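Local coordinates for antigen 43 (Escherichia coli, PDB 4KH3), which mediates bacterial self-association, clumping cells together through its surface-displayed alpha domain in a Velcro-like manner, as an autotransporter of the AIDA type, at residues A80-N94 and A97-H111. Sequence-based numbering, arbitrary orientation. Where two conformers were deposited one is given.
With MLI (malonate ion), chain C.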
ATOM      1  N   ALA A  80     -36.508  12.657  13.894  1.00 18.93           N
ATOM      2  CA  ALA A  80     -36.892  11.971  12.659  1.00 19.57           C
ATOM      3  C   ALA A  80     -36.481  10.525  12.767  1.00 14.98           C
ATOM      4  O   ALA A  80     -35.403  10.221  13.256  1.00 18.94           O
ATOM      5  CB  ALA A  80     -36.238  12.607  11.452  1.00 15.67           C
ATOM      6  N   SER A  81     -37.347   9.638  12.310  1.00 16.27           N
ATOM      7  CA  SER A  81     -37.144   8.217  12.480  1.00 16.56           C
ATOM      8  C   SER A  81     -37.536   7.464  11.200  1.00 18.08           C
ATOM      9  O   SER A  81     -38.591   7.724  10.635  1.00 17.84           O
ATOM     10  CB  SER A  81     -37.997   7.741  13.663  1.00 16.83           C
ATOM     11  OG  SER A  81     -37.967   6.327  13.774  1.00 25.67           O
ATOM     12  N   ASP A  82     -36.685   6.535  10.762  1.00 20.08           N
ATOM     13  CA  ASP A  82     -36.932   5.699   9.579  1.00 17.93           C
ATOM     14  C   ASP A  82     -37.137   6.548   8.338  1.00 22.07           C
ATOM     15  O   ASP A  82     -38.090   6.349   7.579  1.00 25.63           O
ATOM     16  CB  ASP A  82     -38.140   4.769   9.762  1.00 16.94           C
ATOM     17  CG  ASP A  82     -37.961   3.776  10.902  1.00 36.17           C
ATOM     18  OD1 ASP A  82     -36.804   3.541  11.330  1.00 24.66           O
ATOM     19  OD2 ASP A  82     -38.992   3.217  11.358  1.00 35.63           O
ATOM     20  N   THR A  83     -36.257   7.516   8.147  1.00 24.86           N
ATOM     21  CA  THR A  83     -36.346   8.382   6.985  1.00 17.25           C
ATOM     22  C   THR A  83     -35.611   7.758   5.817  1.00 21.84           C
ATOM     23  O   THR A  83     -34.457   7.338   5.950  1.00 27.80           O
ATOM     24  CB  THR A  83     -35.748   9.752   7.273  1.00 19.72           C
ATOM     25  OG1 THR A  83     -36.156  10.176   8.583  1.00 21.18           O
ATOM     26  CG2 THR A  83     -36.199  10.773   6.224  1.00 20.93           C
ATOM     27  N   VAL A  84     -36.300   7.672   4.683  1.00 15.27           N
ATOM     28  CA  VAL A  84     -35.686   7.290   3.422  1.00 16.45           C
ATOM     29  C   VAL A  84     -35.475   8.540   2.558  1.00 21.44           C
ATOM     30  O   VAL A  84     -36.414   9.278   2.260  1.00 20.38           O
ATOM     31  CB  VAL A  84     -36.557   6.276   2.665  1.00 18.90           C
ATOM     32  CG1 VAL A  84     -35.975   6.011   1.284  1.00 22.02           C
ATOM     33  CG2 VAL A  84     -36.652   4.990   3.458  1.00 17.91           C
ATOM     34  N   ILE A  85     -34.232   8.775   2.172  1.00 19.74           N
ATOM     35  CA  ILE A  85     -33.876   9.945   1.398  1.00 20.52           C
ATOM     36  C   ILE A  85     -33.181   9.496   0.128  1.00 20.87           C
ATOM     37  O   ILE A  85     -32.084   8.944   0.180  1.00 23.82           O
ATOM     38  CB  ILE A  85     -32.921  10.859   2.183  1.00 18.94           C
ATOM     39  CG1 ILE A  85     -33.474  11.118   3.591  1.00 14.10           C
ATOM     40  CG2 ILE A  85     -32.655  12.144   1.386  1.00 12.30           C
ATOM     41  CD1 ILE A  85     -32.551  11.898   4.501  1.00 11.31           C
ATOM     42  N   ARG A  86     -33.823   9.723  -1.011  1.00 26.74           N
ATOM     43  CA  ARG A  86     -33.279   9.267  -2.286  1.00 24.84           C
ATOM     44  C   ARG A  86     -33.217  10.356  -3.349  1.00 26.23           C
ATOM     45  O   ARG A  86     -33.749  11.461  -3.176  1.00 25.27           O
ATOM     46  CB  ARG A  86     -34.068   8.074  -2.812  1.00 26.58           C
ATOM     47  CG  ARG A  86     -35.573   8.279  -2.918  1.00 28.50           C
ATOM     48  CD  ARG A  86     -36.232   7.025  -3.527  1.00 44.61           C
ATOM     49  NE  ARG A  86     -37.683   6.918  -3.321  1.00 53.62           N
ATOM     50  CZ  ARG A  86     -38.608   7.562  -4.043  1.00 61.44           C
ATOM     51  NH1 ARG A  86     -38.252   8.400  -5.020  1.00 49.26           N
ATOM     52  NH2 ARG A  86     -39.900   7.380  -3.781  1.00 44.17           N
ATOM     53  N   ASP A  87     -32.510  10.033  -4.424  1.00 27.09           N
ATOM     54  CA  ASP A  87     -32.513  10.806  -5.664  1.00 27.54           C
ATOM     55  C   ASP A  87     -32.138  12.271  -5.494  1.00 30.97           C
ATOM     56  O   ASP A  87     -32.628  13.136  -6.226  1.00 31.40           O
ATOM     57  CB  ASP A  87     -33.851  10.650  -6.381  1.00 24.42           C
ATOM     58  CG  ASP A  87     -34.161   9.203  -6.706  1.00 34.11           C
ATOM     59  OD1 ASP A  87     -33.207   8.417  -6.888  1.00 37.25           O
ATOM     60  OD2 ASP A  87     -35.355   8.842  -6.768  1.00 54.66           O
ATOM     61  N   GLY A  88     -31.252  12.539  -4.538  1.00 23.27           N
ATOM     62  CA  GLY A  88     -30.743  13.883  -4.343  1.00 20.13           C
ATOM     63  C   GLY A  88     -31.578  14.708  -3.386  1.00 30.90           C
ATOM     64  O   GLY A  88     -31.255  15.868  -3.135  1.00 22.74           O
ATOM     65  N   GLY A  89     -32.644  14.113  -2.842  1.00 28.95           N
ATOM     66  CA  GLY A  89     -33.371  14.733  -1.748  1.00 18.09           C
ATOM     67  C   GLY A  89     -32.446  14.958  -0.561  1.00 23.46           C
ATOM     68  O   GLY A  89     -31.312  14.460  -0.538  1.00 21.89           O
ATOM     69  N   GLY A  90     -32.910  15.706   0.435  1.00 15.00           N
ATOM     70  CA  GLY A  90     -32.052  16.035   1.549  1.00 15.52           C
ATOM     71  C   GLY A  90     -32.782  16.190   2.866  1.00 26.34           C
ATOM     72  O   GLY A  90     -33.958  16.556   2.897  1.00 20.58           O
ATOM     73  N   GLN A  91     -32.080  15.907   3.959  1.00 20.48           N
ATOM     74  CA  GLN A  91     -32.572  16.252   5.286  1.00 18.58           C
ATOM     75  C   GLN A  91     -31.565  17.166   5.967  1.00 24.44           C
ATOM     76  O   GLN A  91     -30.367  16.845   6.020  1.00 19.25           O
ATOM     77  CB  GLN A  91     -32.814  14.996   6.124  1.00 14.02           C
ATOM     78  CG  GLN A  91     -33.035  15.246   7.609  1.00 15.54           C
ATOM     79  CD  GLN A  91     -32.728  14.011   8.446  1.00 17.25           C
ATOM     80  OE1 GLN A  91     -31.578  13.777   8.826  1.00 18.47           O
ATOM     81  NE2 GLN A  91     -33.751  13.205   8.722  1.00 14.47           N
ATOM     82  N   SER A  92     -32.048  18.312   6.454  1.00 21.62           N
ATOM     83  CA  SER A  92     -31.224  19.269   7.195  1.00 21.14           C
ATOM     84  C   SER A  92     -31.413  19.023   8.680  1.00 21.13           C
ATOM     85  O   SER A  92     -32.514  19.214   9.218  1.00 19.79           O
ATOM     86  CB  SER A  92     -31.616  20.718   6.869  1.00 24.68           C
ATOM     87  OG  SER A  92     -31.307  21.049   5.526  1.00 32.02           O
ATOM     88  N   LEU A  93     -30.342  18.622   9.351  1.00 18.47           N
ATOM     89  CA  LEU A  93     -30.485  18.056  10.685  1.00 15.85           C
ATOM     90  C   LEU A  93     -29.902  18.943  11.771  1.00 20.03           C
ATOM     91  O   LEU A  93     -28.671  19.094  11.895  1.00 20.43           O
ATOM     92  CB  LEU A  93     -29.868  16.654  10.722  1.00 15.67           C
ATOM     93  CG  LEU A  93     -29.983  15.850  12.014  1.00 17.39           C
ATOM     94  CD1 LEU A  93     -31.437  15.580  12.386  1.00 13.65           C
ATOM     95  CD2 LEU A  93     -29.196  14.541  11.872  1.00 14.56           C
ATOM     96  N   ASN A  94     -30.795  19.552  12.549  1.00 20.21           N
ATOM     97  CA  ASN A  94     -30.386  20.287  13.741  1.00 18.74           C
ATOM     98  C   ASN A  94     -30.859  19.554  14.985  1.00 19.20           C
ATOM     99  O   ASN A  94     -30.432  19.856  16.093  1.00 21.34           O
ATOM    100  CB  ASN A  94     -30.890  21.726  13.710  1.00 12.80           C
ATOM    101  CG  ASN A  94     -30.420  22.477  12.480  1.00 24.51           C
ATOM    102  OD1 ASN A  94     -29.295  22.964  12.441  1.00 37.14           O
ATOM    103  ND2 ASN A  94     -31.278  22.566  11.462  1.00 35.02           N
ATOM    104  N   ALA A  97     -31.913  12.438  14.269  1.00 18.53           N
ATOM    105  CA  ALA A  97     -32.438  11.504  13.280  1.00 16.61           C
ATOM    106  C   ALA A  97     -31.971  10.099  13.599  1.00 15.16           C
ATOM    107  O   ALA A  97     -30.786   9.873  13.874  1.00 17.96           O
ATOM    108  CB  ALA A  97     -32.023  11.909  11.862  1.00 12.69           C
ATOM    109  N   VAL A  98     -32.900   9.151  13.574  1.00 13.59           N
ATOM    110  CA  VAL A  98     -32.555   7.765  13.851  1.00 13.44           C
ATOM    111  C   VAL A  98     -32.900   6.849  12.682  1.00 15.05           C
ATOM    112  O   VAL A  98     -34.000   6.901  12.138  1.00 19.74           O
ATOM    113  CB  VAL A  98     -33.234   7.255  15.134  1.00 16.74           C
ATOM    114  CG1 VAL A  98     -32.760   5.867  15.445  1.00 12.60           C
ATOM    115  CG2 VAL A  98     -32.905   8.164  16.305  1.00 14.21           C
ATOM    116  N   ASN A  99     -31.942   6.013  12.305  1.00 17.77           N
ATOM    117  CA  ASN A  99     -32.116   5.027  11.237  1.00 17.23           C
ATOM    118  C   ASN A  99     -32.547   5.637   9.910  1.00 16.69           C
ATOM    119  O   ASN A  99     -33.540   5.247   9.307  1.00 18.32           O
ATOM    120  CB  ASN A  99     -33.025   3.873  11.671  1.00 18.02           C
ATOM    121  CG  ASN A  99     -32.325   2.922  12.643  1.00 26.04           C
ATOM    122  OD1 ASN A  99     -32.942   2.019  13.218  1.00 21.24           O
ATOM    123  ND2 ASN A  99     -31.026   3.132  12.831  1.00 13.22           N
ATOM    124  N   THR A 100     -31.778   6.619   9.475  1.00 16.43           N
ATOM    125  CA  THR A 100     -31.945   7.213   8.170  1.00 18.43           C
ATOM    126  C   THR A 100     -31.288   6.316   7.108  1.00 19.85           C
ATOM    127  O   THR A 100     -30.291   5.643   7.378  1.00 21.71           O
ATOM    128  CB  THR A 100     -31.284   8.572   8.170  1.00 18.46           C
ATOM    129  OG1 THR A 100     -31.775   9.326   9.289  1.00 19.32           O
ATOM    130  CG2 THR A 100     -31.562   9.311   6.872  1.00 15.63           C
ATOM    131  N   THR A 101     -31.866   6.277   5.914  1.00 15.65           N
ATOM    132  CA  THR A 101     -31.218   5.602   4.804  1.00 15.37           C
ATOM    133  C   THR A 101     -31.033   6.578   3.646  1.00 21.64           C
ATOM    134  O   THR A 101     -31.970   7.256   3.243  1.00 20.13           O
ATOM    135  CB  THR A 101     -32.016   4.386   4.342  1.00 17.74           C
ATOM    136  OG1 THR A 101     -32.329   3.566   5.480  1.00 37.44           O
ATOM    137  CG2 THR A 101     -31.204   3.587   3.371  1.00 14.75           C
ATOM    138  N   LEU A 102     -29.813   6.666   3.132  1.00 17.12           N
ATOM    139  CA  LEU A 102     -29.536   7.504   1.980  1.00 16.39           C
ATOM    140  C   LEU A 102     -29.231   6.605   0.792  1.00 23.06           C
ATOM    141  O   LEU A 102     -28.302   5.794   0.840  1.00 22.55           O
ATOM    142  CB  LEU A 102     -28.340   8.415   2.257  1.00 12.56           C
ATOM    143  CG  LEU A 102     -28.343   9.251   3.541  1.00 14.26           C
ATOM    144  CD1 LEU A 102     -27.063  10.074   3.630  1.00 12.65           C
ATOM    145  CD2 LEU A 102     -29.554  10.150   3.620  1.00 11.01           C
ATOM    146  N   ASP A 103     -30.040   6.714  -0.256  0.61 25.74           N
ATOM    147  CA  ASP A 103     -29.771   5.998  -1.501  0.61 27.24           C
ATOM    148  C   ASP A 103     -29.695   7.019  -2.635  0.61 30.73           C
ATOM    149  O   ASP A 103     -30.253   8.116  -2.528  0.61 30.18           O
ATOM    150  CB  ASP A 103     -30.855   4.950  -1.805  0.61 27.02           C
ATOM    151  CG  ASP A 103     -31.340   4.197  -0.557  0.61 29.71           C
ATOM    152  OD1 ASP A 103     -30.635   3.292  -0.048  0.61 20.02           O
ATOM    153  OD2 ASP A 103     -32.461   4.494  -0.100  0.61 38.21           O
ATOM    154  N   ASN A 104     -28.990   6.663  -3.704  1.00 26.61           N
ATOM    155  CA  ASN A 104     -28.946   7.467  -4.926  1.00 26.27           C
ATOM    156  C   ASN A 104     -28.802   8.968  -4.753  1.00 29.26           C
ATOM    157  O   ASN A 104     -29.651   9.740  -5.226  1.00 23.64           O
ATOM    158  CB  ASN A 104     -30.168   7.177  -5.793  1.00 30.93           C
ATOM    159  CG  ASN A 104     -30.153   5.773  -6.355  1.00 37.04           C
ATOM    160  OD1 ASN A 104     -29.087   5.178  -6.543  1.00 32.70           O
ATOM    161  ND2 ASN A 104     -31.334   5.237  -6.633  1.00 30.60           N
ATOM    162  N   ARG A 105     -27.729   9.360  -4.072  1.00 21.98           N
ATOM    163  CA  ARG A 105     -27.364  10.765  -3.883  1.00 26.65           C
ATOM    164  C   ARG A 105     -28.239  11.496  -2.872  1.00 20.89           C
ATOM    165  O   ARG A 105     -28.192  12.715  -2.782  1.00 32.39           O
ATOM    166  CB  ARG A 105     -27.329  11.516  -5.221  1.00 27.30           C
ATOM    167  CG  ARG A 105     -26.568  10.777  -6.314  1.00 26.38           C
ATOM    168  CD  ARG A 105     -26.887  11.325  -7.687  1.00 32.69           C
ATOM    169  NE  ARG A 105     -28.278  11.080  -8.068  1.00 24.03           N
ATOM    170  CZ  ARG A 105     -29.234  12.005  -8.024  1.00 31.40           C
ATOM    171  NH1 ARG A 105     -28.951  13.244  -7.615  1.00 30.02           N
ATOM    172  NH2 ARG A 105     -30.475  11.692  -8.384  1.00 27.28           N
ATOM    173  N   GLY A 106     -29.039  10.747  -2.120  1.00 23.17           N
ATOM    174  CA  GLY A 106     -29.757  11.300  -0.986  1.00 19.31           C
ATOM    175  C   GLY A 106     -28.753  11.876  -0.005  1.00 22.06           C
ATOM    176  O   GLY A 106     -27.675  11.321   0.188  1.00 19.12           O
ATOM    177  N   GLU A 107     -29.100  13.006   0.600  1.00 19.05           N
ATOM    178  CA  GLU A 107     -28.174  13.712   1.450  1.00 17.92           C
ATOM    179  C   GLU A 107     -28.722  13.952   2.839  1.00 16.46           C
ATOM    180  O   GLU A 107     -29.928  14.126   3.036  1.00 15.82           O
ATOM    181  CB  GLU A 107     -27.817  15.067   0.837  1.00 20.99           C
ATOM    182  CG  GLU A 107     -27.136  14.979  -0.488  1.00 21.28           C
ATOM    183  CD  GLU A 107     -26.573  16.308  -0.916  1.00 25.88           C
ATOM    184  OE1 GLU A 107     -25.535  16.721  -0.364  1.00 31.09           O
ATOM    185  OE2 GLU A 107     -27.172  16.951  -1.802  1.00 40.97           O
ATOM    186  N   GLN A 108     -27.804  13.986   3.796  1.00 11.78           N
ATOM    187  CA  GLN A 108     -28.113  14.351   5.160  1.00 13.35           C
ATOM    188  C   GLN A 108     -27.033  15.300   5.629  1.00 17.91           C
ATOM    189  O   GLN A 108     -25.859  14.925   5.665  1.00 15.56           O
ATOM    190  CB  GLN A 108     -28.132  13.114   6.053  1.00 14.99           C
ATOM    191  CG  GLN A 108     -28.425  13.396   7.522  1.00 11.25           C
ATOM    192  CD  GLN A 108     -28.534  12.115   8.324  1.00 16.66           C
ATOM    193  OE1 GLN A 108     -27.619  11.295   8.328  1.00 15.34           O
ATOM    194  NE2 GLN A 108     -29.671  11.920   8.978  1.00 15.58           N
ATOM    195  N   TRP A 109     -27.427  16.528   5.960  1.00 12.51           N
ATOM    196  CA  TRP A 109     -26.502  17.502   6.509  1.00 16.85           C
ATOM    197  C   TRP A 109     -26.723  17.598   7.999  1.00 18.20           C
ATOM    198  O   TRP A 109     -27.779  18.047   8.454  1.00 21.99           O
ATOM    199  CB  TRP A 109     -26.692  18.883   5.873  1.00 19.50           C
ATOM    200  CG  TRP A 109     -26.673  18.859   4.379  1.00 27.08           C
ATOM    201  CD1 TRP A 109     -25.575  18.901   3.572  1.00 25.36           C
ATOM    202  CD2 TRP A 109     -27.812  18.786   3.506  1.00 19.63           C
ATOM    203  NE1 TRP A 109     -25.959  18.859   2.248  1.00 26.40           N
ATOM    204  CE2 TRP A 109     -27.318  18.786   2.185  1.00 22.46           C
ATOM    205  CE3 TRP A 109     -29.186  18.735   3.719  1.00 18.94           C
ATOM    206  CZ2 TRP A 109     -28.167  18.736   1.080  1.00 27.06           C
ATOM    207  CZ3 TRP A 109     -30.026  18.679   2.618  1.00 23.05           C
ATOM    208  CH2 TRP A 109     -29.512  18.680   1.314  1.00 29.05           C
ATOM    209  N   VAL A 110     -25.723  17.167   8.762  1.00 19.21           N
ATOM    210  CA  VAL A 110     -25.792  17.204  10.215  1.00 16.38           C
ATOM    211  C   VAL A 110     -25.169  18.495  10.713  1.00 22.11           C
ATOM    212  O   VAL A 110     -23.940  18.632  10.717  1.00 21.94           O
ATOM    213  CB  VAL A 110     -25.023  16.031  10.843  1.00 21.95           C
ATOM    214  CG1 VAL A 110     -25.336  15.938  12.329  1.00 14.05           C
ATOM    215  CG2 VAL A 110     -25.365  14.734  10.132  1.00 16.77           C
ATOM    216  N   HIS A 111     -26.013  19.435  11.134  1.00 20.65           N
ATOM    217  CA  HIS A 111     -25.538  20.738  11.593  1.00 17.32           C
ATOM    218  C   HIS A 111     -25.098  20.704  13.052  1.00 20.85           C
ATOM    219  O   HIS A 111     -25.287  19.693  13.742  1.00 19.41           O
ATOM    220  CB  HIS A 111     -26.618  21.807  11.356  1.00 14.12           C
ATOM    221  CG  HIS A 111     -26.963  21.988   9.909  1.00 18.91           C
ATOM    222  ND1 HIS A 111     -26.148  22.665   9.026  1.00 25.25           N
ATOM    223  CD2 HIS A 111     -28.005  21.525   9.174  1.00 24.98           C
ATOM    224  CE1 HIS A 111     -26.685  22.631   7.817  1.00 24.64           C
ATOM    225  NE2 HIS A 111     -27.807  21.944   7.882  1.00 22.00           N
TER
HETATM  226  C1  MLI C 602     -28.846  22.208   2.958  1.00 38.00           C
HETATM  227  C2  MLI C 602     -29.827  23.317   2.806  1.00 41.23           C
HETATM  228  C3  MLI C 602     -28.215  22.098   4.300  1.00 32.75           C
HETATM  229  O6  MLI C 602     -29.674  24.387   3.460  1.00 61.26           O
HETATM  230  O7  MLI C 602     -30.805  23.178   2.028  1.00 39.20           O
HETATM  231  O8  MLI C 602     -28.933  21.834   5.298  1.00 29.77           O
HETATM  232  O9  MLI C 602     -26.980  22.285   4.433  1.00 36.16           O
HETATM  233  O   HOH W   1     -35.781   2.171  13.429  1.00 21.26           O
HETATM  234  O   HOH W   2     -34.292   9.002  10.082  1.00 19.56           O
HETATM  235  O   HOH W   3     -34.846   4.170   6.824  1.00 28.06           O
HETATM  236  O   HOH W   4     -32.146  14.003  -8.915  1.00 28.26           O
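Oxygen O8 of a malonate ion, probably carried in from the crystallisation liquor, is gripped by both segments: Ser92 OG donates to it at 2.5 Å and His111 NE2 at 2.8 Å. The ion lies over one face of the Trp109 indole, with its C3 3.4 Å from CD2 of Trp109. The opposite face of that ring rests near its rim on Glu107 CB. Trp109 CG stands beside its own backbone N (chi1 -52°), and the six-membered ring reaches back over the preceding strand, where CZ3 of Trp109 comes within 3.5 Å of Gly90 CA.

On the other face of these strands, inside the coil, Gln91 and Gln108 run side by side with their amide planes 33° apart. Gln108 NE2 donates an almost straight 2.7 Å bond to Gln91 OE1; the acceptor lies in the amide plane of Gln108, while the donor is tilted out of the carbonyl plane of Gln91. Amide-to-amide hydrogen bonds continue the row, from Gln91 NE2 to Gln72 OE1 and from Gln127 NE2 to Gln108 OE1, so these buried polar ends satisfy one another from turn to turn. This is the stacking of a right-handed parallel beta-helix, the fold of the Pec_lyase-like clan: strands 90-93 and 107-110 belong to consecutive coils and run 10° from parallel, 4.7 Å apart.

Apolar contacts flank the glutamines: Ile85 CD1 packs on Leu102 CD2, from strands 84-85 and 101-102, and Leu93 CD1 meets Ala97 CB. Nearby, one water joins the hydroxyls of Thr83 and Thr100 to Val98 O. At the outer corner the carboxylate of Asp82 and the amide of Asn99 lie nearly coplanar, and a second water donates to OD1 of each. Across the two type I' turns, Arg105 NH2 and Asp87 O share another water.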